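PDB 3BJX: halocarboxylic acid dehalogenase DehI from Pseudomonas putida, which probably removes the halogen from 2-haloalkanoic acids by hydrolysing their carbon-halogen bond. Local coordinates for residues P99-R104 against L215-D220; R120-F125 against I292-C297; G187-V192 against A207-P212; R104-G109 against G113-V118; P174-T179 against T183-L188. One frame throughout, in Å; residues are numbered along the deposited sequence.

All five contacts join elements of a protein with no strand, and contact 1 touches the other four. Contact 4 lies closest to it, with centres about 9 Å apart: both use helix 101-107 and share R104. Contact 2, about 12 Å from contact 1, is tied to it by L101 N, 3.0 Å from C297 O, a probable hydrogen bond. Contacts 3 and 5 share G187 and L188 on helix 183-195, and their centres are only about 6 Å apart. A salt bridge from R191 NE to D220 OD1, 2.9 Å, connects contact 3 to contact 1. Contacts 4 and 5 are separate, their nearest atoms about 9 Å apart.

Contact 1: residues P99-R104 against L215-D220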
# COMPACT_ATOMS: atom_id res chain seq x y z
N PRO A 99 0.55 -7.59 29.18
CA PRO A 99 0.23 -8.98 29.55
C PRO A 99 1.51 -9.76 29.83
O PRO A 99 2.44 -9.71 29.03
CB PRO A 99 -0.43 -9.56 28.27
CG PRO A 99 -0.31 -8.49 27.19
CD PRO A 99 -0.10 -7.18 27.92
N ASN A 100 1.59 -10.48 30.95
CA ASN A 100 2.71 -11.40 31.14
C ASN A 100 2.47 -12.66 30.30
O ASN A 100 1.81 -13.60 30.76
CB ASN A 100 2.95 -11.70 32.62
CG ASN A 100 4.10 -12.69 32.85
OD1 ASN A 100 4.08 -13.81 32.32
ND2 ASN A 100 5.08 -12.29 33.64
N LEU A 101 2.99 -12.66 29.08
CA LEU A 101 2.74 -13.73 28.09
C LEU A 101 3.28 -15.12 28.45
O LEU A 101 2.68 -16.13 28.09
CB LEU A 101 3.24 -13.31 26.70
CG LEU A 101 2.92 -14.20 25.49
CD1 LEU A 101 1.42 -14.58 25.41
CD2 LEU A 101 3.37 -13.49 24.22
N LYS A 102 4.40 -15.16 29.15
CA LYS A 102 4.97 -16.42 29.62
C LYS A 102 4.04 -17.15 30.60
O LYS A 102 3.71 -18.30 30.37
CB LYS A 102 6.33 -16.13 30.24
CG LYS A 102 7.07 -17.34 30.76
CD LYS A 102 8.38 -16.92 31.44
CE LYS A 102 9.02 -15.73 30.71
NZ LYS A 102 10.48 -15.94 30.55
N GLU A 103 3.63 -16.48 31.67
CA GLU A 103 2.62 -17.03 32.62
C GLU A 103 1.31 -17.43 31.92
O GLU A 103 0.67 -18.41 32.31
CB GLU A 103 2.32 -16.04 33.76
CG GLU A 103 3.45 -15.82 34.80
CD GLU A 103 3.94 -17.11 35.50
OE1 GLU A 103 3.15 -18.08 35.69
OE2 GLU A 103 5.14 -17.14 35.88
N ARG A 104 0.91 -16.66 30.91
CA ARG A 104 -0.23 -16.98 30.06
C ARG A 104 -0.07 -18.29 29.30
O ARG A 104 -1.03 -19.06 29.17
CB ARG A 104 -0.50 -15.83 29.06
CG ARG A 104 -1.61 -16.11 28.04
CD ARG A 104 -2.96 -16.28 28.74
NE ARG A 104 -4.05 -16.73 27.87
CZ ARG A 104 -4.49 -17.98 27.76
NH1 ARG A 104 -3.93 -18.95 28.47
NH2 ARG A 104 -5.51 -18.27 26.94
N LEU A 215 -0.65 -19.11 18.45
CA LEU A 215 -1.07 -18.16 17.44
C LEU A 215 -2.42 -17.55 17.82
O LEU A 215 -2.62 -16.33 17.69
CB LEU A 215 -1.15 -18.81 16.05
CG LEU A 215 -1.64 -17.91 14.90
CD1 LEU A 215 -0.85 -16.61 14.77
CD2 LEU A 215 -1.61 -18.67 13.61
N GLN A 216 -3.33 -18.38 18.32
CA GLN A 216 -4.61 -17.88 18.79
C GLN A 216 -4.48 -16.85 19.92
O GLN A 216 -5.04 -15.76 19.83
CB GLN A 216 -5.49 -19.05 19.22
CG GLN A 216 -6.83 -18.61 19.77
CD GLN A 216 -7.91 -19.64 19.56
OE1 GLN A 216 -7.74 -20.82 19.90
NE2 GLN A 216 -9.03 -19.20 18.99
N ILE A 217 -3.76 -17.21 20.98
CA ILE A 217 -3.52 -16.36 22.15
C ILE A 217 -2.84 -15.04 21.77
O ILE A 217 -3.28 -13.97 22.19
CB ILE A 217 -2.67 -17.11 23.22
CG1 ILE A 217 -3.48 -18.24 23.85
CG2 ILE A 217 -2.14 -16.17 24.29
CD1 ILE A 217 -2.70 -19.08 24.83
N VAL A 218 -1.78 -15.12 20.96
CA VAL A 218 -1.07 -13.89 20.57
C VAL A 218 -1.91 -13.01 19.63
O VAL A 218 -1.80 -11.78 19.67
CB VAL A 218 0.38 -14.15 20.03
CG1 VAL A 218 1.18 -15.02 21.03
CG2 VAL A 218 0.37 -14.75 18.62
N THR A 219 -2.77 -13.64 18.82
CA THR A 219 -3.68 -12.90 17.94
C THR A 219 -4.78 -12.20 18.75
O THR A 219 -4.91 -10.97 18.68
CB THR A 219 -4.32 -13.80 16.82
OG1 THR A 219 -3.30 -14.27 15.92
CG2 THR A 219 -5.39 -13.05 16.01
N ASP A 220 -5.54 -12.98 19.53
CA ASP A 220 -6.79 -12.47 20.16
C ASP A 220 -6.56 -11.72 21.46
O ASP A 220 -7.39 -10.89 21.87
CB ASP A 220 -7.81 -13.61 20.41
CG ASP A 220 -8.34 -14.24 19.12
OD1 ASP A 220 -8.21 -13.64 18.03
OD2 ASP A 220 -8.92 -15.33 19.21
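I217 and R104 make the most intimate part of this contact. The terminal methyl of the isoleucine sits over the centre of the guanidinium, I217 CD1 lying 3.6 Å from R104 CZ, so the flat cation rests face-on against a methyl group. The two side chains approach from opposite directions. With CG anti to the backbone N (chi1 175°), the arginine sets R104 CG 3.8 Å from I217 CG2, and a bend at chi2 (64°) turns the rest of the chain so that the guanidinium lies against I217 CD1.

The remaining cross-contact interactions are apolar. L101 divides its two methyls between neighbouring residues of the other helix: L101 CD1 lies 4.1 Å from I217 CG2, and L101 CD2 is 4.2 Å from V218 CG1, the latter two side chains crossing at about a right angle.

Polar bonds stay within each segment or lead outside. N100 is the N-cap of helix 101-107: its OD1 accepts from E103 N at 2.8 Å with an N-H...O angle of 160°. On the other helix, T219 OG1 shares L215 O with the helical N-H of T219. The salt bridge of R104 NE with E221 probably helps hold the polar end, with I217 CD1 over one face. Were R104 an alanine, E221 would probably lose this cationic mate and I217 CD1 the flat group it packs on.

Helix 101-107 thus lies against helix 212-223. Helix 267-299 adjoins both through I294, which touches L101 and V218, while L188 of helix 183-195 packs on L215 and Q216.

Contact 2: residues R120-F125 against I292-C297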
# COMPACT_ATOMS: atom_id res chain seq x y z
N ARG A 120 12.42 -18.88 19.94
CA ARG A 120 13.45 -19.06 18.90
C ARG A 120 12.95 -18.50 17.58
O ARG A 120 13.71 -17.84 16.85
CB ARG A 120 13.84 -20.54 18.74
CG ARG A 120 14.63 -21.13 19.92
CD ARG A 120 15.11 -22.59 19.72
NE ARG A 120 16.38 -22.68 18.99
CZ ARG A 120 16.53 -23.24 17.78
NH1 ARG A 120 15.47 -23.75 17.15
NH2 ARG A 120 17.73 -23.28 17.20
N VAL A 121 11.69 -18.80 17.28
CA VAL A 121 10.95 -18.32 16.11
C VAL A 121 10.75 -16.81 16.18
O VAL A 121 11.07 -16.09 15.23
CB VAL A 121 9.55 -19.04 16.03
CG1 VAL A 121 8.60 -18.36 15.00
CG2 VAL A 121 9.73 -20.54 15.75
N LEU A 122 10.24 -16.33 17.31
CA LEU A 122 10.04 -14.90 17.47
C LEU A 122 11.35 -14.13 17.20
O LEU A 122 11.35 -13.11 16.48
CB LEU A 122 9.43 -14.57 18.84
CG LEU A 122 7.99 -15.00 19.19
CD1 LEU A 122 7.73 -14.81 20.69
CD2 LEU A 122 6.96 -14.24 18.38
N TYR A 123 12.47 -14.64 17.71
CA TYR A 123 13.80 -13.99 17.57
C TYR A 123 14.36 -13.97 16.16
O TYR A 123 14.98 -12.98 15.75
CB TYR A 123 14.82 -14.63 18.52
CG TYR A 123 14.71 -14.17 19.96
CD1 TYR A 123 13.49 -13.70 20.49
CD2 TYR A 123 15.81 -14.21 20.81
CE1 TYR A 123 13.37 -13.29 21.79
CE2 TYR A 123 15.69 -13.80 22.12
CZ TYR A 123 14.46 -13.34 22.60
OH TYR A 123 14.31 -12.92 23.89
N ALA A 124 14.17 -15.07 15.43
CA ALA A 124 14.62 -15.14 14.04
C ALA A 124 13.93 -14.08 13.21
O ALA A 124 14.52 -13.54 12.27
CB ALA A 124 14.37 -16.54 13.44
N PHE A 125 12.66 -13.83 13.52
CA PHE A 125 11.85 -12.88 12.79
C PHE A 125 12.15 -11.47 13.20
O PHE A 125 12.27 -10.61 12.33
CB PHE A 125 10.35 -13.17 12.92
CG PHE A 125 9.89 -14.26 12.01
CD1 PHE A 125 9.71 -14.02 10.68
CD2 PHE A 125 9.68 -15.55 12.50
CE1 PHE A 125 9.31 -15.04 9.84
CE2 PHE A 125 9.29 -16.56 11.66
CZ PHE A 125 9.12 -16.32 10.33
N ILE A 292 7.64 -7.89 17.51
CA ILE A 292 8.41 -7.32 18.59
C ILE A 292 7.51 -7.06 19.79
O ILE A 292 7.92 -7.27 20.92
CB ILE A 292 9.19 -6.03 18.15
CG1 ILE A 292 10.44 -6.44 17.35
CG2 ILE A 292 9.60 -5.17 19.36
CD1 ILE A 292 11.19 -5.31 16.81
N HIS A 293 6.27 -6.61 19.54
CA HIS A 293 5.29 -6.49 20.63
C HIS A 293 5.03 -7.78 21.37
O HIS A 293 5.09 -7.79 22.59
CB HIS A 293 3.96 -5.90 20.18
CG HIS A 293 3.11 -5.46 21.34
ND1 HIS A 293 3.53 -4.49 22.23
CD2 HIS A 293 1.89 -5.87 21.76
CE1 HIS A 293 2.59 -4.32 23.15
NE2 HIS A 293 1.59 -5.15 22.89
N ILE A 294 4.76 -8.86 20.66
CA ILE A 294 4.60 -10.18 21.28
C ILE A 294 5.85 -10.57 22.07
O ILE A 294 5.77 -11.00 23.21
CB ILE A 294 4.27 -11.25 20.21
CG1 ILE A 294 2.85 -11.06 19.67
CG2 ILE A 294 4.48 -12.66 20.74
CD1 ILE A 294 2.58 -11.71 18.30
N THR A 295 7.02 -10.41 21.46
CA THR A 295 8.30 -10.67 22.12
C THR A 295 8.46 -9.90 23.42
O THR A 295 8.94 -10.46 24.41
CB THR A 295 9.48 -10.37 21.19
OG1 THR A 295 9.23 -10.99 19.93
CG2 THR A 295 10.78 -10.92 21.76
N GLU A 296 8.04 -8.64 23.42
CA GLU A 296 8.14 -7.78 24.59
C GLU A 296 7.22 -8.26 25.73
O GLU A 296 7.58 -8.17 26.90
CB GLU A 296 7.81 -6.34 24.21
CG GLU A 296 8.09 -5.31 25.30
CD GLU A 296 7.53 -3.93 24.99
OE1 GLU A 296 7.20 -3.61 23.82
OE2 GLU A 296 7.40 -3.16 25.95
N CYS A 297 6.04 -8.75 25.37
CA CYS A 297 5.10 -9.29 26.34
C CYS A 297 5.65 -10.55 26.95
O CYS A 297 5.26 -10.92 28.05
CB CYS A 297 3.76 -9.60 25.69
SG CYS A 297 2.75 -8.17 25.30
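The side chain of T295 is turned so that OG1 stands beside its own backbone N (chi1 -48°) and CG2 lies anti to that N, which presents the hydroxyl to L122 and the methyl to Y123. L122 has CG anti to its carbonyl carbon (chi1 -67°), and this carries both its methyls to I294. The outcome is seen in the distances: L122 CD2 is 3.8 Å and L122 CD1 3.9 Å from I294 CG2, so one methyl of the isoleucine meets the fork of the leucine, the two chains crossing at about a right angle.

Next to this pair, L122 and T295 slide past each other in opposite directions, L122 CB standing 3.7 Å from T295 OG1. Y123 starts out away from helix 267-299, yet its ring swings back, and Y123 CE1 comes within 3.5 Å of T295 CG2. The ring meets that methyl obliquely.

The short helical segments run closer to antiparallel than parallel, at 137°, with their axes approaching to 9.9 Å; the CA atoms of L122 and T295, at 6.5 Å, are the nearest.

The touching atoms are mostly carbon, and polar bonds frame them. T295 OG1 is gripped twice, bonding to I291 O on its own helix and to N126 ND2 on helix 112-143, while Y123 OH bonds to D299. A valine in place of T295 would probably leave the N126 amide without this acceptor and remove a buried polar tie between the helices. The chemistry is that of a buried hydrocarbon seam whose single threonine hydroxyl has its bonding needs met.

Contact 3: residues G187-V192 against A207-P212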
# COMPACT_ATOMS: atom_id res chain seq x y z
N GLY A 187 -8.53 -20.51 9.29
CA GLY A 187 -9.24 -19.53 10.09
C GLY A 187 -8.32 -18.65 10.90
O GLY A 187 -8.51 -17.43 10.92
N LEU A 188 -7.32 -19.24 11.56
CA LEU A 188 -6.40 -18.49 12.44
C LEU A 188 -5.55 -17.51 11.65
O LEU A 188 -5.33 -16.37 12.08
CB LEU A 188 -5.49 -19.43 13.27
CG LEU A 188 -6.09 -20.31 14.42
CD1 LEU A 188 -5.12 -21.34 14.92
CD2 LEU A 188 -6.58 -19.47 15.60
N LEU A 189 -5.05 -17.96 10.50
CA LEU A 189 -4.17 -17.16 9.65
C LEU A 189 -4.92 -16.02 8.99
O LEU A 189 -4.39 -14.92 8.87
CB LEU A 189 -3.50 -18.02 8.57
CG LEU A 189 -2.49 -19.10 8.98
CD1 LEU A 189 -2.25 -19.99 7.78
CD2 LEU A 189 -1.18 -18.50 9.51
N LYS A 190 -6.15 -16.31 8.58
CA LYS A 190 -7.00 -15.31 7.95
C LYS A 190 -7.43 -14.24 8.96
O LYS A 190 -7.47 -13.05 8.61
CB LYS A 190 -8.19 -15.98 7.23
CG LYS A 190 -9.28 -15.01 6.75
CD LYS A 190 -8.80 -14.03 5.65
CE LYS A 190 -9.94 -13.32 4.97
NZ LYS A 190 -9.51 -12.09 4.20
N ARG A 191 -7.73 -14.66 10.20
CA ARG A 191 -8.11 -13.72 11.29
C ARG A 191 -6.99 -12.72 11.67
O ARG A 191 -7.25 -11.53 11.91
CB ARG A 191 -8.66 -14.46 12.53
CG ARG A 191 -8.53 -13.72 13.88
CD ARG A 191 -9.78 -12.96 14.37
NE ARG A 191 -9.59 -12.52 15.77
CZ ARG A 191 -10.05 -11.38 16.31
NH1 ARG A 191 -10.77 -10.51 15.60
NH2 ARG A 191 -9.77 -11.09 17.59
N VAL A 192 -5.75 -13.19 11.70
CA VAL A 192 -4.65 -12.30 12.10
C VAL A 192 -4.27 -11.35 10.96
O VAL A 192 -3.93 -10.19 11.19
CB VAL A 192 -3.45 -13.08 12.70
CG1 VAL A 192 -2.76 -13.96 11.66
CG2 VAL A 192 -2.50 -12.15 13.42
N ALA A 207 4.57 -19.50 10.93
CA ALA A 207 5.55 -20.20 11.72
C ALA A 207 5.02 -20.49 13.10
O ALA A 207 5.37 -21.50 13.71
CB ALA A 207 6.80 -19.37 11.79
N LEU A 208 4.20 -19.59 13.63
CA LEU A 208 3.64 -19.72 14.98
C LEU A 208 2.45 -20.67 14.90
O LEU A 208 2.15 -21.36 15.87
CB LEU A 208 3.24 -18.36 15.54
CG LEU A 208 4.40 -17.39 15.88
CD1 LEU A 208 3.94 -15.93 15.83
CD2 LEU A 208 5.07 -17.69 17.23
N ALA A 209 1.81 -20.71 13.72
CA ALA A 209 0.74 -21.67 13.42
C ALA A 209 1.17 -23.14 13.62
O ALA A 209 0.34 -24.03 13.60
CB ALA A 209 0.18 -21.46 12.02
N ASN A 210 2.47 -23.38 13.78
CA ASN A 210 2.98 -24.67 14.24
C ASN A 210 2.41 -25.00 15.61
O ASN A 210 2.18 -26.15 15.94
CB ASN A 210 4.52 -24.66 14.30
CG ASN A 210 5.15 -24.88 12.94
OD1 ASN A 210 4.83 -25.85 12.27
ND2 ASN A 210 6.03 -23.98 12.53
N TRP A 211 2.18 -23.97 16.41
CA TRP A 211 1.50 -24.14 17.69
C TRP A 211 0.24 -23.31 17.59
O TRP A 211 0.22 -22.15 18.04
CB TRP A 211 2.40 -23.70 18.85
CG TRP A 211 3.72 -24.36 18.81
CD1 TRP A 211 4.00 -25.61 19.23
CD2 TRP A 211 4.94 -23.83 18.26
NE1 TRP A 211 5.33 -25.90 19.02
CE2 TRP A 211 5.93 -24.83 18.42
CE3 TRP A 211 5.30 -22.61 17.67
CZ2 TRP A 211 7.25 -24.64 18.00
CZ3 TRP A 211 6.61 -22.43 17.27
CH2 TRP A 211 7.57 -23.45 17.42
N PRO A 212 -0.81 -23.88 16.97
CA PRO A 212 -2.06 -23.15 16.71
C PRO A 212 -2.61 -22.38 17.90
O PRO A 212 -3.16 -21.33 17.70
CB PRO A 212 -3.04 -24.27 16.28
CG PRO A 212 -2.16 -25.25 15.62
CD PRO A 212 -0.90 -25.27 16.46
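L188 and L189, consecutive residues of helix 183-195, each direct one methyl at a different part of the segment A207-P212. L188 points toward P212 and meets it obliquely: L188 CD1 lies 3.8 Å from P212 CB, and the same methyl is 3.4 Å from P212 O. L189 leaves the helix beside the contact, yet its tip reaches in, and L189 CD2 comes to 4.1 Å from A209 CB, which points toward the helix.

Both leucines hold CG anti to the carbonyl carbon, with chi1 of -69° for L188 and -67° for L189. Their different targets therefore follow from their places round the helix, not from different conformers.

The opposing surface is a tight bend. A type I beta turn from L208 to W211, with W211 N bonded to L208 O at 2.7 Å, carries the chain from helix 203-208 to helix 212-223, of which W211 is the N-cap. N210 ND2 reinforces the bend by donating to A207 O over 2.8 Å, a bond tilted out of the amide plane with an N-H...O angle of 137°. The same ND2 also bonds to P174 O, tying the turn to the loop that precedes helix 183-195.

The interface is thus largely apolar, methyl against methylene and methyl, with one methyl also on the carbonyl oxygen of P212, and rather small at 136 Å². Polar bonds lie around it: those of N210 at the turn and, on the far side of helix 183-195, those of K190, which bonds to D194 and to M145 O of the second subunit.

Contact 4: residues R104-G109 against G113-V118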
# COMPACT_ATOMS: atom_id res chain seq x y z
N ARG A 104 0.91 -16.66 30.91
CA ARG A 104 -0.23 -16.98 30.06
C ARG A 104 -0.07 -18.29 29.30
O ARG A 104 -1.03 -19.06 29.17
CB ARG A 104 -0.50 -15.83 29.06
CG ARG A 104 -1.61 -16.11 28.04
CD ARG A 104 -2.96 -16.28 28.74
NE ARG A 104 -4.05 -16.73 27.87
CZ ARG A 104 -4.49 -17.98 27.76
NH1 ARG A 104 -3.93 -18.95 28.47
NH2 ARG A 104 -5.51 -18.27 26.94
N LEU A 105 1.12 -18.52 28.78
CA LEU A 105 1.40 -19.74 28.04
C LEU A 105 1.53 -20.93 28.99
O LEU A 105 1.11 -22.02 28.65
CB LEU A 105 2.65 -19.57 27.14
CG LEU A 105 2.43 -18.58 25.97
CD1 LEU A 105 3.74 -18.27 25.27
CD2 LEU A 105 1.34 -19.05 24.98
N TYR A 106 2.05 -20.70 30.19
CA TYR A 106 1.95 -21.68 31.26
C TYR A 106 0.51 -22.12 31.46
O TYR A 106 0.21 -23.31 31.47
CB TYR A 106 2.47 -21.12 32.59
CG TYR A 106 3.97 -20.98 32.69
CD1 TYR A 106 4.83 -21.78 31.95
CD2 TYR A 106 4.53 -20.08 33.59
CE1 TYR A 106 6.21 -21.66 32.07
CE2 TYR A 106 5.91 -19.95 33.72
CZ TYR A 106 6.74 -20.74 32.97
OH TYR A 106 8.11 -20.57 33.13
N ALA A 107 -0.37 -21.13 31.64
CA ALA A 107 -1.79 -21.36 31.87
C ALA A 107 -2.43 -22.13 30.71
O ALA A 107 -3.40 -22.87 30.91
CB ALA A 107 -2.50 -20.04 32.09
N ALA A 108 -1.89 -21.95 29.51
CA ALA A 108 -2.30 -22.76 28.37
C ALA A 108 -1.49 -24.07 28.35
O ALA A 108 -1.78 -24.96 27.55
CB ALA A 108 -2.12 -21.98 27.08
N GLY A 109 -0.57 -24.18 29.32
CA GLY A 109 0.67 -25.01 29.33
C GLY A 109 0.98 -25.99 28.22
O GLY A 109 0.32 -27.02 28.15
N GLY A 113 10.42 -25.52 27.88
CA GLY A 113 10.98 -26.04 26.64
C GLY A 113 10.18 -25.68 25.40
O GLY A 113 10.74 -25.52 24.32
N GLU A 114 8.86 -25.55 25.55
CA GLU A 114 7.98 -25.21 24.43
C GLU A 114 7.95 -23.70 24.18
O GLU A 114 8.00 -23.26 23.05
CB GLU A 114 6.58 -25.74 24.69
CG GLU A 114 6.44 -27.26 24.70
CD GLU A 114 5.08 -27.70 25.27
OE1 GLU A 114 4.75 -27.35 26.43
OE2 GLU A 114 4.33 -28.40 24.55
N ILE A 115 7.84 -22.91 25.24
CA ILE A 115 7.98 -21.47 25.16
C ILE A 115 9.34 -21.05 24.52
O ILE A 115 9.39 -20.03 23.81
CB ILE A 115 7.76 -20.83 26.56
CG1 ILE A 115 6.32 -21.11 27.04
CG2 ILE A 115 8.06 -19.34 26.52
CD1 ILE A 115 6.06 -20.87 28.56
N GLU A 116 10.40 -21.84 24.74
CA GLU A 116 11.71 -21.62 24.11
C GLU A 116 11.67 -21.81 22.59
O GLU A 116 12.34 -21.08 21.82
CB GLU A 116 12.82 -22.48 24.77
CG GLU A 116 14.28 -22.26 24.25
CD GLU A 116 14.79 -20.80 24.29
OE1 GLU A 116 14.77 -20.15 25.36
OE2 GLU A 116 15.22 -20.29 23.23
N LYS A 117 10.85 -22.75 22.15
CA LYS A 117 10.64 -22.98 20.74
C LYS A 117 9.91 -21.81 20.08
O LYS A 117 10.27 -21.43 18.98
CB LYS A 117 9.91 -24.30 20.51
CG LYS A 117 10.66 -25.51 21.02
CD LYS A 117 12.11 -25.39 20.68
CE LYS A 117 12.85 -26.65 20.97
NZ LYS A 117 14.18 -26.57 20.29
N VAL A 118 8.91 -21.26 20.77
CA VAL A 118 8.17 -20.06 20.31
C VAL A 118 9.16 -18.88 20.23
O VAL A 118 9.35 -18.29 19.17
CB VAL A 118 6.95 -19.75 21.26
CG1 VAL A 118 6.33 -18.37 21.00
CG2 VAL A 118 5.88 -20.89 21.20
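I115 inserts its terminal methyl between L105 and Y106 of the preceding helix. I115 CD1 lies 3.6 Å from Y106 CE1 and 3.7 Å from Y106 CD1, touching one side of the ring obliquely, and the two side chains cross at about a right angle. The same methyl is 3.9 Å from L105 CB, and I115 CG1 follows at 4.0 Å from L105 CB. The isoleucine holds CG1 anti to its carbonyl carbon (chi1 -63°) and continues almost straight (chi2 165°), which carries CD1 across the gap. Y106 begins by pointing away from the other helix, but its side chain turns so that the ring reaches I115 CD1.

The polar group lies along the edge and uses the residues linking the helices. Y106 OH bonds to D112, the first residue of helix 112-143, which probably helps keep the ring near I115. E114 aims toward the first helix, yet approaches it only loosely, E114 OE1 being 4.4 Å from G109 C. Its real partner is D111 N, a bond from the residue just ahead of the helix, as in one half of a capping box.

Helix 101-107 and the start of helix 112-143 therefore form a tight helical hairpin around a hydrocarbon contact, which F110 extends by touching both L105 and I115. That apolar contact is flanked at the link by the carboxylate bonds of D112 and E114.

Contact 5: residues P174-T179 against T183-L188; sequences PLVDAT and TEVQGL
A178 O faces the aliphatic part of Q186 instead of its amide: the carbonyl oxygen is 3.5 Å from Q186 CG and 4.2 Å from Q186 NE2. Each polar group has its partner outside the pair, A178 O accepting from N18 ND2 and Q186 NE2 bonding to A181 O, so the close approach, with A178 and Q186 CA atoms 5.9 Å apart, is one of packing.

The second touch is purely apolar. V176 and V185 reach toward each other tip to tip, V176 CG1 lying 3.9 Å from V185 CG1. In both valines CG1 stands opposite the backbone N (chi1 172° in V176, 179° in V185), and the two methyls meet end on.

Between these points the chain is shaped by D177. Its OD1 accepts from T179 N at 2.8 Å, an Asx turn, and from T179 OG1 at 2.7 Å; both donors come from above the same face of the carboxylate, which grips the bend doubly.

The irregular segment P174-T179 thus runs up to the first turn of helix 183-195. Among its other neighbours are helix 203-208, where Q206 bonds to V176 and L175 packs on A207, and the turn at A209 and N210, where V176 touches A209 and P174 O bonds to N210 ND2.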
# COMPACT_ATOMS: atom_id res chain seq x y z
N PRO A 174 10.41 -23.90 9.61
CA PRO A 174 9.19 -24.48 9.01
C PRO A 174 7.93 -23.60 9.10
O PRO A 174 7.44 -23.30 10.18
CB PRO A 174 8.97 -25.76 9.82
CG PRO A 174 9.64 -25.54 11.10
CD PRO A 174 10.78 -24.58 10.87
N LEU A 175 7.37 -23.26 7.95
CA LEU A 175 6.17 -22.47 7.90
C LEU A 175 5.01 -23.35 7.50
O LEU A 175 5.14 -24.18 6.59
CB LEU A 175 6.34 -21.34 6.88
CG LEU A 175 7.62 -20.51 6.92
CD1 LEU A 175 7.53 -19.48 5.85
CD2 LEU A 175 7.84 -19.82 8.27
N VAL A 176 3.87 -23.17 8.17
CA VAL A 176 2.63 -23.86 7.82
C VAL A 176 2.15 -23.41 6.44
O VAL A 176 2.00 -22.21 6.18
CB VAL A 176 1.51 -23.61 8.87
CG1 VAL A 176 0.16 -24.16 8.40
CG2 VAL A 176 1.91 -24.22 10.22
N ASP A 177 1.94 -24.39 5.55
CA ASP A 177 1.27 -24.14 4.28
C ASP A 177 -0.24 -23.97 4.51
O ASP A 177 -0.90 -24.87 4.99
CB ASP A 177 1.56 -25.26 3.29
CG ASP A 177 1.04 -24.98 1.89
OD1 ASP A 177 0.19 -24.10 1.69
OD2 ASP A 177 1.47 -25.67 0.97
N ALA A 178 -0.78 -22.79 4.17
CA ALA A 178 -2.21 -22.53 4.39
C ALA A 178 -3.08 -23.47 3.53
O ALA A 178 -4.21 -23.76 3.91
CB ALA A 178 -2.54 -21.06 4.14
N THR A 179 -2.54 -23.94 2.40
CA THR A 179 -3.23 -24.87 1.50
C THR A 179 -3.19 -26.36 1.91
O THR A 179 -3.99 -27.14 1.42
CB THR A 179 -2.73 -24.76 0.04
OG1 THR A 179 -1.43 -25.36 -0.08
CG2 THR A 179 -2.70 -23.31 -0.43
N THR A 183 -9.04 -26.33 8.49
CA THR A 183 -10.01 -25.25 8.72
C THR A 183 -9.65 -24.35 9.91
O THR A 183 -9.67 -23.12 9.75
CB THR A 183 -11.44 -25.85 8.88
OG1 THR A 183 -11.95 -26.15 7.58
CG2 THR A 183 -12.40 -24.87 9.59
N GLU A 184 -9.32 -24.93 11.06
CA GLU A 184 -8.96 -24.15 12.26
C GLU A 184 -7.83 -23.20 11.95
O GLU A 184 -7.97 -22.01 12.19
CB GLU A 184 -8.57 -25.04 13.45
CG GLU A 184 -8.45 -24.27 14.82
CD GLU A 184 -7.60 -24.98 15.88
OE1 GLU A 184 -6.69 -25.76 15.52
OE2 GLU A 184 -7.81 -24.73 17.10
N VAL A 185 -6.73 -23.73 11.40
CA VAL A 185 -5.51 -22.98 11.07
C VAL A 185 -5.71 -21.96 9.92
O VAL A 185 -5.15 -20.85 9.98
CB VAL A 185 -4.29 -23.97 10.80
CG1 VAL A 185 -3.00 -23.23 10.43
CG2 VAL A 185 -4.04 -24.87 12.02
N GLN A 186 -6.52 -22.31 8.92
CA GLN A 186 -6.82 -21.38 7.83
C GLN A 186 -7.56 -20.19 8.44
O GLN A 186 -7.27 -19.04 8.13
CB GLN A 186 -7.72 -22.02 6.77
CG GLN A 186 -7.07 -23.03 5.85
CD GLN A 186 -8.10 -23.76 5.00
OE1 GLN A 186 -8.95 -23.13 4.37
NE2 GLN A 186 -8.03 -25.08 4.98
N GLY A 187 -8.53 -20.51 9.29
CA GLY A 187 -9.24 -19.53 10.09
C GLY A 187 -8.32 -18.65 10.90
O GLY A 187 -8.51 -17.43 10.92
N LEU A 188 -7.32 -19.24 11.56
CA LEU A 188 -6.40 -18.49 12.44
C LEU A 188 -5.55 -17.51 11.65
O LEU A 188 -5.33 -16.37 12.08
CB LEU A 188 -5.49 -19.43 13.27
CG LEU A 188 -6.09 -20.31 14.42
CD1 LEU A 188 -5.12 -21.34 14.92
CD2 LEU A 188 -6.58 -19.47 15.60